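Local atomic coordinates of succinyl-CoA ligase (ADP-forming) subunit alpha (Methanosaeta concilii, PDB entry 6HXI), a protein that combines a CoA-ligase-type alpha/beta region with a helical citrate-synthase-like region in one chain and binds coenzyme A. Residues A293-Q296 with Y300-R303; L469-F474 with A522-E527; H415-S420 with I585-D590. All coordinates share one frame; numbering follows the deposited sequence.

Interaction 1 (A293-Q296 with Y300-R303); sequences AFRQ and YVPR
Val-301 packs against helix 287-297 and meets Phe-294 and Arg-295 with different branches. The tight side of the contact is at CG2. This methyl lies 3.7 Å from Phe-294 CB. It is equally close, at 3.7 Å, to the backbone atom Arg-295 N. The phenyl ring of Phe-294 takes no part here. It turns off into the interior, against Leu-255 and Ala-257 of strand 255-260 and against helix 239-247. Val-301 also has Trp-258 of that strand beside it, so the valine is enclosed.

The setting is the layered alpha/beta architecture of the CoA-ligase region. Strand 255-260 is the outermost strand, within this chain, of a mixed sheet. Helix 287-297 packs beside it. The chain after the helix returns to the strand, where Tyr-300 makes backbone hydrogen bonds to Leu-255 and Ala-257. These bonds set the path of 300-303 next to the strand.

The solvent side belongs to Arg-295, which is exposed. Its CG rests 3.8 Å from Val-301 CB, and the two side chains cross at about a right angle. The arginine chain bends at chi3 (-79°) and brings the guanidinium over the valine. Val-301 CG1 sits under one face of this flat group, displaced toward its rim, 3.7 Å from Arg-295 CZ. A chi1 of -176° sets CG1 opposite the backbone N of Val-301, toward the guanidinium, while CG2 is turned to the helix backbone and Phe-294 CB. The one hydrogen bond across the segments is also on this outer side. Arg-295 NH1 reaches Pro-302 O at 3.3 Å, near the guanidinium plane. At 146° the bond is bent and weak.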
loop_
_atom_site.group_PDB
_atom_site.type_symbol
_atom_site.label_atom_id
_atom_site.label_comp_id
_atom_site.label_asym_id
_atom_site.label_seq_id
_atom_site.Cartn_x
_atom_site.Cartn_y
_atom_site.Cartn_z
ATOM N N ALA B 293 38.302 50.531 -47.026
ATOM C CA ALA B 293 37.475 51.689 -46.666
ATOM C C ALA B 293 37.669 52.057 -45.184
ATOM O O ALA B 293 37.584 53.231 -44.832
ATOM C CB ALA B 293 36.013 51.407 -46.959
ATOM N N PHE B 294 37.951 51.048 -44.320
ATOM C CA PHE B 294 38.229 51.265 -42.895
ATOM C C PHE B 294 39.591 51.962 -42.728
ATOM O O PHE B 294 39.683 52.914 -41.957
ATOM C CB PHE B 294 38.173 49.954 -42.095
ATOM C CG PHE B 294 36.931 49.751 -41.249
ATOM C CD1 PHE B 294 36.614 50.635 -40.219
ATOM C CD2 PHE B 294 36.118 48.638 -41.433
ATOM C CE1 PHE B 294 35.475 50.433 -39.424
ATOM C CE2 PHE B 294 34.980 48.439 -40.638
ATOM C CZ PHE B 294 34.663 49.339 -39.644
ATOM N N ARG B 295 40.627 51.510 -43.468
ATOM C CA ARG B 295 41.970 52.094 -43.431
ATOM C C ARG B 295 41.907 53.581 -43.823
ATOM O O ARG B 295 42.402 54.427 -43.076
ATOM C CB ARG B 295 42.911 51.335 -44.382
ATOM C CG ARG B 295 44.002 50.541 -43.684
ATOM C CD ARG B 295 44.804 49.701 -44.663
ATOM N NE ARG B 295 44.104 48.469 -45.044
ATOM C CZ ARG B 295 44.337 47.266 -44.515
ATOM N NH1 ARG B 295 45.261 47.113 -43.571
ATOM N NH2 ARG B 295 43.656 46.209 -44.933
ATOM N N GLN B 296 41.222 53.880 -44.955
ATOM C CA GLN B 296 41.008 55.211 -45.542
ATOM C C GLN B 296 40.185 56.163 -44.661
ATOM O O GLN B 296 40.299 57.379 -44.818
ATOM C CB GLN B 296 40.357 55.085 -46.931
ATOM C CG GLN B 296 41.298 54.540 -48.006
ATOM C CD GLN B 296 40.563 54.090 -49.243
ATOM O OE1 GLN B 296 39.915 54.882 -49.938
ATOM N NE2 GLN B 296 40.670 52.809 -49.563
ATOM N N TYR B 300 42.343 51.981 -37.114
ATOM C CA TYR B 300 43.581 51.222 -36.966
ATOM C C TYR B 300 43.267 49.802 -37.464
ATOM O O TYR B 300 42.517 49.056 -36.819
ATOM C CB TYR B 300 44.054 51.259 -35.504
ATOM C CG TYR B 300 44.442 52.650 -35.057
ATOM C CD1 TYR B 300 43.482 53.553 -34.604
ATOM C CD2 TYR B 300 45.764 53.077 -35.111
ATOM C CE1 TYR B 300 43.829 54.854 -34.233
ATOM C CE2 TYR B 300 46.130 54.359 -34.701
ATOM C CZ TYR B 300 45.156 55.252 -34.278
ATOM O OH TYR B 300 45.503 56.522 -33.881
ATOM N N VAL B 301 43.732 49.484 -38.685
ATOM C CA VAL B 301 43.435 48.204 -39.344
ATOM C C VAL B 301 44.677 47.298 -39.407
ATOM O O VAL B 301 45.669 47.709 -40.001
ATOM C CB VAL B 301 42.782 48.423 -40.743
ATOM C CG1 VAL B 301 42.373 47.097 -41.387
ATOM C CG2 VAL B 301 41.584 49.367 -40.657
ATOM N N PRO B 302 44.655 46.068 -38.837
ATOM C CA PRO B 302 45.839 45.192 -38.933
ATOM C C PRO B 302 46.041 44.600 -40.340
ATOM O O PRO B 302 45.181 44.778 -41.204
ATOM C CB PRO B 302 45.540 44.097 -37.896
ATOM C CG PRO B 302 44.078 44.010 -37.859
ATOM C CD PRO B 302 43.565 45.407 -38.092
ATOM N N ARG B 303 47.170 43.899 -40.564
ATOM C CA ARG B 303 47.521 43.245 -41.841
ATOM C C ARG B 303 46.623 42.003 -42.057
ATOM O O ARG B 303 46.226 41.708 -43.185
ATOM C CB ARG B 303 49.021 42.857 -41.827
ATOM C CG ARG B 303 49.698 42.626 -43.195
ATOM C CD ARG B 303 49.675 41.175 -43.684
ATOM N NE ARG B 303 49.867 40.197 -42.607
ATOM C CZ ARG B 303 49.530 38.911 -42.680
ATOM N NH1 ARG B 303 48.986 38.423 -43.790
ATOM N NH2 ARG B 303 49.724 38.108 -41.644
#

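Interaction 2 (L469-F474 with A522-E527); sequences LAPEQF and ALQVEE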
loop_
_atom_site.group_PDB
_atom_site.type_symbol
_atom_site.label_atom_id
_atom_site.label_comp_id
_atom_site.label_asym_id
_atom_site.label_seq_id
_atom_site.Cartn_x
_atom_site.Cartn_y
_atom_site.Cartn_z
ATOM N N LEU B 469 12.351 -38.249 6.530
ATOM C CA LEU B 469 11.057 -38.674 7.111
ATOM C C LEU B 469 10.223 -39.474 6.115
ATOM O O LEU B 469 10.059 -39.045 4.974
ATOM C CB LEU B 469 10.222 -37.471 7.578
ATOM C CG LEU B 469 10.710 -36.645 8.756
ATOM C CD1 LEU B 469 9.756 -35.519 9.033
ATOM C CD2 LEU B 469 10.865 -37.494 10.011
ATOM N N ALA B 470 9.726 -40.657 6.519
ATOM C CA ALA B 470 8.844 -41.418 5.640
ATOM C C ALA B 470 7.493 -40.634 5.593
ATOM O O ALA B 470 7.163 -39.988 6.590
ATOM C CB ALA B 470 8.633 -42.822 6.187
ATOM N N PRO B 471 6.744 -40.605 4.453
ATOM C CA PRO B 471 5.466 -39.862 4.419
ATOM C C PRO B 471 4.577 -40.042 5.657
ATOM O O PRO B 471 4.033 -39.058 6.156
ATOM C CB PRO B 471 4.790 -40.389 3.157
ATOM C CG PRO B 471 5.913 -40.772 2.282
ATOM C CD PRO B 471 6.981 -41.303 3.172
ATOM N N GLU B 472 4.511 -41.277 6.199
ATOM C CA GLU B 472 3.745 -41.660 7.407
ATOM C C GLU B 472 4.250 -40.911 8.630
ATOM O O GLU B 472 3.443 -40.399 9.393
ATOM C CB GLU B 472 3.803 -43.186 7.665
ATOM C CG GLU B 472 3.540 -44.081 6.455
ATOM C CD GLU B 472 4.681 -44.218 5.462
ATOM O OE1 GLU B 472 5.761 -44.716 5.859
ATOM O OE2 GLU B 472 4.495 -43.824 4.286
ATOM N N GLN B 473 5.587 -40.800 8.776
ATOM C CA GLN B 473 6.252 -40.087 9.869
ATOM C C GLN B 473 5.978 -38.603 9.814
ATOM O O GLN B 473 5.790 -37.994 10.865
ATOM C CB GLN B 473 7.770 -40.363 9.889
ATOM C CG GLN B 473 8.118 -41.796 10.295
ATOM C CD GLN B 473 9.605 -42.020 10.380
ATOM O OE1 GLN B 473 10.318 -42.017 9.368
ATOM N NE2 GLN B 473 10.100 -42.240 11.596
ATOM N N PHE B 474 5.945 -38.015 8.594
ATOM C CA PHE B 474 5.652 -36.595 8.386
ATOM C C PHE B 474 4.205 -36.318 8.772
ATOM O O PHE B 474 3.947 -35.398 9.555
ATOM C CB PHE B 474 5.922 -36.182 6.921
ATOM C CG PHE B 474 5.459 -34.794 6.500
ATOM C CD1 PHE B 474 5.800 -33.665 7.252
ATOM C CD2 PHE B 474 4.765 -34.607 5.307
ATOM C CE1 PHE B 474 5.452 -32.383 6.819
ATOM C CE2 PHE B 474 4.404 -33.327 4.887
ATOM C CZ PHE B 474 4.768 -32.220 5.642
ATOM N N ALA B 522 5.007 -36.021 -2.216
ATOM C CA ALA B 522 3.760 -35.321 -1.896
ATOM C C ALA B 522 2.537 -36.175 -2.123
ATOM O O ALA B 522 1.635 -36.148 -1.277
ATOM C CB ALA B 522 3.652 -34.015 -2.656
ATOM N N LEU B 523 2.521 -36.944 -3.245
ATOM C CA LEU B 523 1.440 -37.855 -3.607
ATOM C C LEU B 523 1.366 -39.049 -2.646
ATOM O O LEU B 523 0.282 -39.568 -2.477
ATOM C CB LEU B 523 1.507 -38.329 -5.095
ATOM C CG LEU B 523 1.371 -37.238 -6.192
ATOM C CD1 LEU B 523 1.656 -37.802 -7.550
ATOM C CD2 LEU B 523 -0.005 -36.592 -6.181
ATOM N N GLN B 524 2.495 -39.479 -2.023
ATOM C CA GLN B 524 2.522 -40.538 -1.003
ATOM C C GLN B 524 1.874 -39.999 0.271
ATOM O O GLN B 524 1.125 -40.730 0.906
ATOM C CB GLN B 524 3.960 -41.016 -0.692
ATOM C CG GLN B 524 4.560 -41.959 -1.725
ATOM C CD GLN B 524 5.980 -42.361 -1.350
ATOM O OE1 GLN B 524 6.953 -41.605 -1.527
ATOM N NE2 GLN B 524 6.142 -43.565 -0.817
ATOM N N VAL B 525 2.187 -38.722 0.660
ATOM C CA VAL B 525 1.596 -38.021 1.821
ATOM C C VAL B 525 0.060 -37.889 1.620
ATOM O O VAL B 525 -0.711 -38.139 2.568
ATOM C CB VAL B 525 2.239 -36.634 2.091
ATOM C CG1 VAL B 525 1.444 -35.854 3.135
ATOM C CG2 VAL B 525 3.705 -36.762 2.498
ATOM N N GLU B 526 -0.361 -37.496 0.378
ATOM C CA GLU B 526 -1.764 -37.343 -0.017
ATOM C C GLU B 526 -2.573 -38.653 0.100
ATOM O O GLU B 526 -3.742 -38.610 0.490
ATOM C CB GLU B 526 -1.850 -36.755 -1.425
ATOM C CG GLU B 526 -3.236 -36.285 -1.848
ATOM C CD GLU B 526 -3.425 -36.233 -3.352
ATOM O OE1 GLU B 526 -2.832 -37.080 -4.061
ATOM O OE2 GLU B 526 -4.153 -35.331 -3.822
ATOM N N GLU B 527 -1.957 -39.811 -0.211
ATOM C CA GLU B 527 -2.622 -41.113 -0.097
ATOM C C GLU B 527 -2.975 -41.372 1.343
ATOM O O GLU B 527 -4.077 -41.841 1.620
ATOM C CB GLU B 527 -1.761 -42.251 -0.651
ATOM C CG GLU B 527 -1.774 -42.313 -2.163
ATOM C CD GLU B 527 -1.033 -43.507 -2.724
ATOM O OE1 GLU B 527 0.178 -43.383 -3.019
ATOM O OE2 GLU B 527 -1.677 -44.570 -2.880
#
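The backbone atom Ala-470 O receives two N-H groups, and one comes from Phe-474, whose ring meets Val-525 across the contact. Phe-474 N lies 3.1 Å from Ala-470 O. Gln-473 N is 2.8 Å from the same oxygen, but that bond is weak. Together they start helix 471-480, with Ala-470 as its N-cap. Gln-473, the third residue of the helix, accepts the N-H of the N-cap residue through its side chain: Ala-470 N is 3.2 Å from Gln-473 OE1. That bond is nearly straight (173°), and the donor is tilted slightly from the amide plane of Gln-473.

This helix start packs against helix 517-530 in the all-helical, citrate-synthase-like region. Pro-471 is in the first turn and lies between the two helices, against Gln-524 and Val-525. Its ring works with two atoms. CG touches Gln-524 CB at 3.6 Å, at the exposed border of the contact. CB faces inward, 3.8 Å from Val-525 CG2. The Gln-524 chain is extended beyond CG and passes the proline ring obliquely, and its amide also comes near Pro-471 CG.

The inner side is apolar. Phe-474 has CG opposite its backbone N (chi1 171°), which carries the ring toward helix 517-530. There it meets Val-525 at about a right angle. Phe-461 of helix 453-466 makes an edge-to-face contact with the same ring, and Tyr-521 also touches it. The side chain of Val-525 lies about 7 Å from a bound coenzyme A. Val-525 CG2 serves both partners: besides Pro-471 it meets the edge of the Phe-474 ring, in the ring plane, 3.7 Å from CD2.

Interaction 3 (H415-S420 with I585-D590); sequences HGPAVS and IGHILD
His-587 gives the most surface to this contact, and Pro-417 and Gly-416 lie against its ring. The histidine projects from helix 571-594 toward the loop, with CG opposite its carbonyl carbon (chi1 -75°). Pro-417 CA sits over one face of the imidazole. The proline ring crosses the histidine at about a right angle, and its CB is 3.7 Å from His-587 CE1. Gly-416 approaches obliquely, with its carbonyl carbon C 3.6 Å from His-587 NE2.

No hydrogen bond joins the two segments directly. The polar end of His-587 is held by Asp-414 of the same loop, just before segment 415-420: NE2 bonds to Asp-414 OD2, which also takes Gly-416 N. One carboxylate oxygen thus ties the ring and the loop together and probably limits rotation of the imidazole. Gly-416 has a positive phi of 87°, where a CB would collide with the preceding carbonyl oxygen.

The site is buried between chains. Cys-357 of a neighbouring subunit, another copy of this protein, touches both Pro-417 and His-587. Tyr-608 of a third copy packs on Pro-417. The arrangement is an interhelical loop laid against a long helix, within the helical citrate-synthase-like fold at a subunit interface.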
loop_
_atom_site.group_PDB
_atom_site.type_symbol
_atom_site.label_atom_id
_atom_site.label_comp_id
_atom_site.label_asym_id
_atom_site.label_seq_id
_atom_site.Cartn_x
_atom_site.Cartn_y
_atom_site.Cartn_z
ATOM N N HIS B 415 -9.652 -16.026 -8.233
ATOM C CA HIS B 415 -10.427 -17.047 -7.580
ATOM C C HIS B 415 -11.770 -16.456 -7.071
ATOM O O HIS B 415 -12.311 -16.900 -6.069
ATOM C CB HIS B 415 -9.624 -17.782 -6.490
ATOM C CG HIS B 415 -10.186 -19.143 -6.178
ATOM N ND1 HIS B 415 -10.677 -19.988 -7.180
ATOM C CD2 HIS B 415 -10.287 -19.783 -4.996
ATOM C CE1 HIS B 415 -11.068 -21.093 -6.563
ATOM N NE2 HIS B 415 -10.882 -21.002 -5.243
ATOM N N GLY B 416 -12.336 -15.545 -7.845
ATOM C CA GLY B 416 -13.636 -14.962 -7.542
ATOM C C GLY B 416 -13.474 -13.768 -6.626
ATOM O O GLY B 416 -12.380 -13.499 -6.090
ATOM N N PRO B 417 -14.579 -13.024 -6.449
ATOM C CA PRO B 417 -14.521 -11.766 -5.682
ATOM C C PRO B 417 -14.552 -11.880 -4.167
ATOM O O PRO B 417 -14.359 -10.893 -3.484
ATOM C CB PRO B 417 -15.783 -11.052 -6.179
ATOM C CG PRO B 417 -16.774 -12.156 -6.399
ATOM C CD PRO B 417 -15.920 -13.224 -7.055
ATOM N N ALA B 418 -14.865 -13.056 -3.636
ATOM C CA ALA B 418 -15.087 -13.286 -2.238
ATOM C C ALA B 418 -13.824 -13.443 -1.413
ATOM O O ALA B 418 -13.858 -13.182 -0.206
ATOM C CB ALA B 418 -16.042 -14.489 -2.053
ATOM N N VAL B 419 -12.701 -13.807 -2.026
ATOM C CA VAL B 419 -11.451 -13.981 -1.263
ATOM C C VAL B 419 -10.877 -12.623 -0.753
ATOM O O VAL B 419 -11.111 -11.579 -1.382
ATOM C CB VAL B 419 -10.419 -14.816 -2.022
ATOM C CG1 VAL B 419 -10.969 -16.208 -2.354
ATOM C CG2 VAL B 419 -9.982 -14.096 -3.258
ATOM N N SER B 420 -10.083 -12.654 0.336
ATOM C CA SER B 420 -9.581 -11.453 1.030
ATOM C C SER B 420 -9.070 -10.341 0.104
ATOM O O SER B 420 -9.530 -9.210 0.216
ATOM C CB SER B 420 -8.521 -11.826 2.065
ATOM O OG SER B 420 -9.209 -12.393 3.169
ATOM N N ILE B 585 -7.039 -6.315 -10.417
ATOM C CA ILE B 585 -7.251 -5.234 -11.409
ATOM C C ILE B 585 -8.615 -5.486 -12.112
ATOM O O ILE B 585 -9.423 -4.577 -12.239
ATOM C CB ILE B 585 -6.062 -5.188 -12.411
ATOM C CG1 ILE B 585 -4.756 -4.659 -11.669
ATOM C CG2 ILE B 585 -6.418 -4.268 -13.606
ATOM C CD1 ILE B 585 -3.399 -4.980 -12.332
ATOM N N GLY B 586 -8.858 -6.710 -12.530
ATOM C CA GLY B 586 -10.142 -7.096 -13.121
ATOM C C GLY B 586 -11.333 -6.700 -12.248
ATOM O O GLY B 586 -12.272 -6.036 -12.701
ATOM N N HIS B 587 -11.325 -7.101 -10.999
ATOM C CA HIS B 587 -12.445 -6.779 -10.069
ATOM C C HIS B 587 -12.589 -5.248 -9.790
ATOM O O HIS B 587 -13.693 -4.698 -9.759
ATOM C CB HIS B 587 -12.228 -7.522 -8.735
ATOM C CG HIS B 587 -12.537 -8.993 -8.858
ATOM N ND1 HIS B 587 -13.794 -9.419 -9.153
ATOM C CD2 HIS B 587 -11.730 -10.062 -8.685
ATOM C CE1 HIS B 587 -13.730 -10.742 -9.182
ATOM N NE2 HIS B 587 -12.500 -11.174 -8.905
ATOM N N ILE B 588 -11.479 -4.558 -9.659
ATOM C CA ILE B 588 -11.522 -3.089 -9.462
ATOM C C ILE B 588 -12.233 -2.412 -10.647
ATOM O O ILE B 588 -13.065 -1.550 -10.425
ATOM C CB ILE B 588 -10.063 -2.583 -9.357
ATOM C CG1 ILE B 588 -9.419 -3.024 -8.029
ATOM C CG2 ILE B 588 -10.017 -1.054 -9.608
ATOM C CD1 ILE B 588 -7.882 -3.030 -8.097
ATOM N N LEU B 589 -11.849 -2.783 -11.900
ATOM C CA LEU B 589 -12.384 -2.239 -13.152
ATOM C C LEU B 589 -13.852 -2.603 -13.333
ATOM O O LEU B 589 -14.627 -1.787 -13.827
ATOM C CB LEU B 589 -11.562 -2.749 -14.362
ATOM C CG LEU B 589 -10.113 -2.233 -14.489
ATOM C CD1 LEU B 589 -9.336 -3.064 -15.496
ATOM C CD2 LEU B 589 -10.053 -0.761 -14.884
ATOM N N ASP B 590 -14.220 -3.827 -12.923
ATOM C CA ASP B 590 -15.575 -4.353 -12.972
ATOM C C ASP B 590 -16.496 -3.477 -12.125
ATOM O O ASP B 590 -17.550 -3.088 -12.606
ATOM C CB ASP B 590 -15.607 -5.822 -12.528
ATOM C CG ASP B 590 -16.918 -6.572 -12.801
ATOM O OD1 ASP B 590 -17.623 -6.209 -13.752
ATOM O OD2 ASP B 590 -17.204 -7.562 -12.091
#

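Interaction 1 belongs to the CoA-ligase part of the chain. Interactions 2 and 3 belong to the citrate-synthase-like part, on the other side of the chain's centre. The centre of interaction 1 is 107 Å from that of interaction 2 and 87 Å from that of interaction 3. Interactions 2 and 3 have centres 35 Å apart and nearest atoms about 16 Å apart, without touching. Along the sequence, interaction 2 is nested inside the loop closed by interaction 3. The side chain of Val-525 in interaction 2 is about 7 Å from a bound coenzyme A. Interaction 3 instead faces neighbouring subunits. The pocket residues Phe-87, Ser-89 and Arg-91 bind coenzyme A in the N-terminal part of the chain.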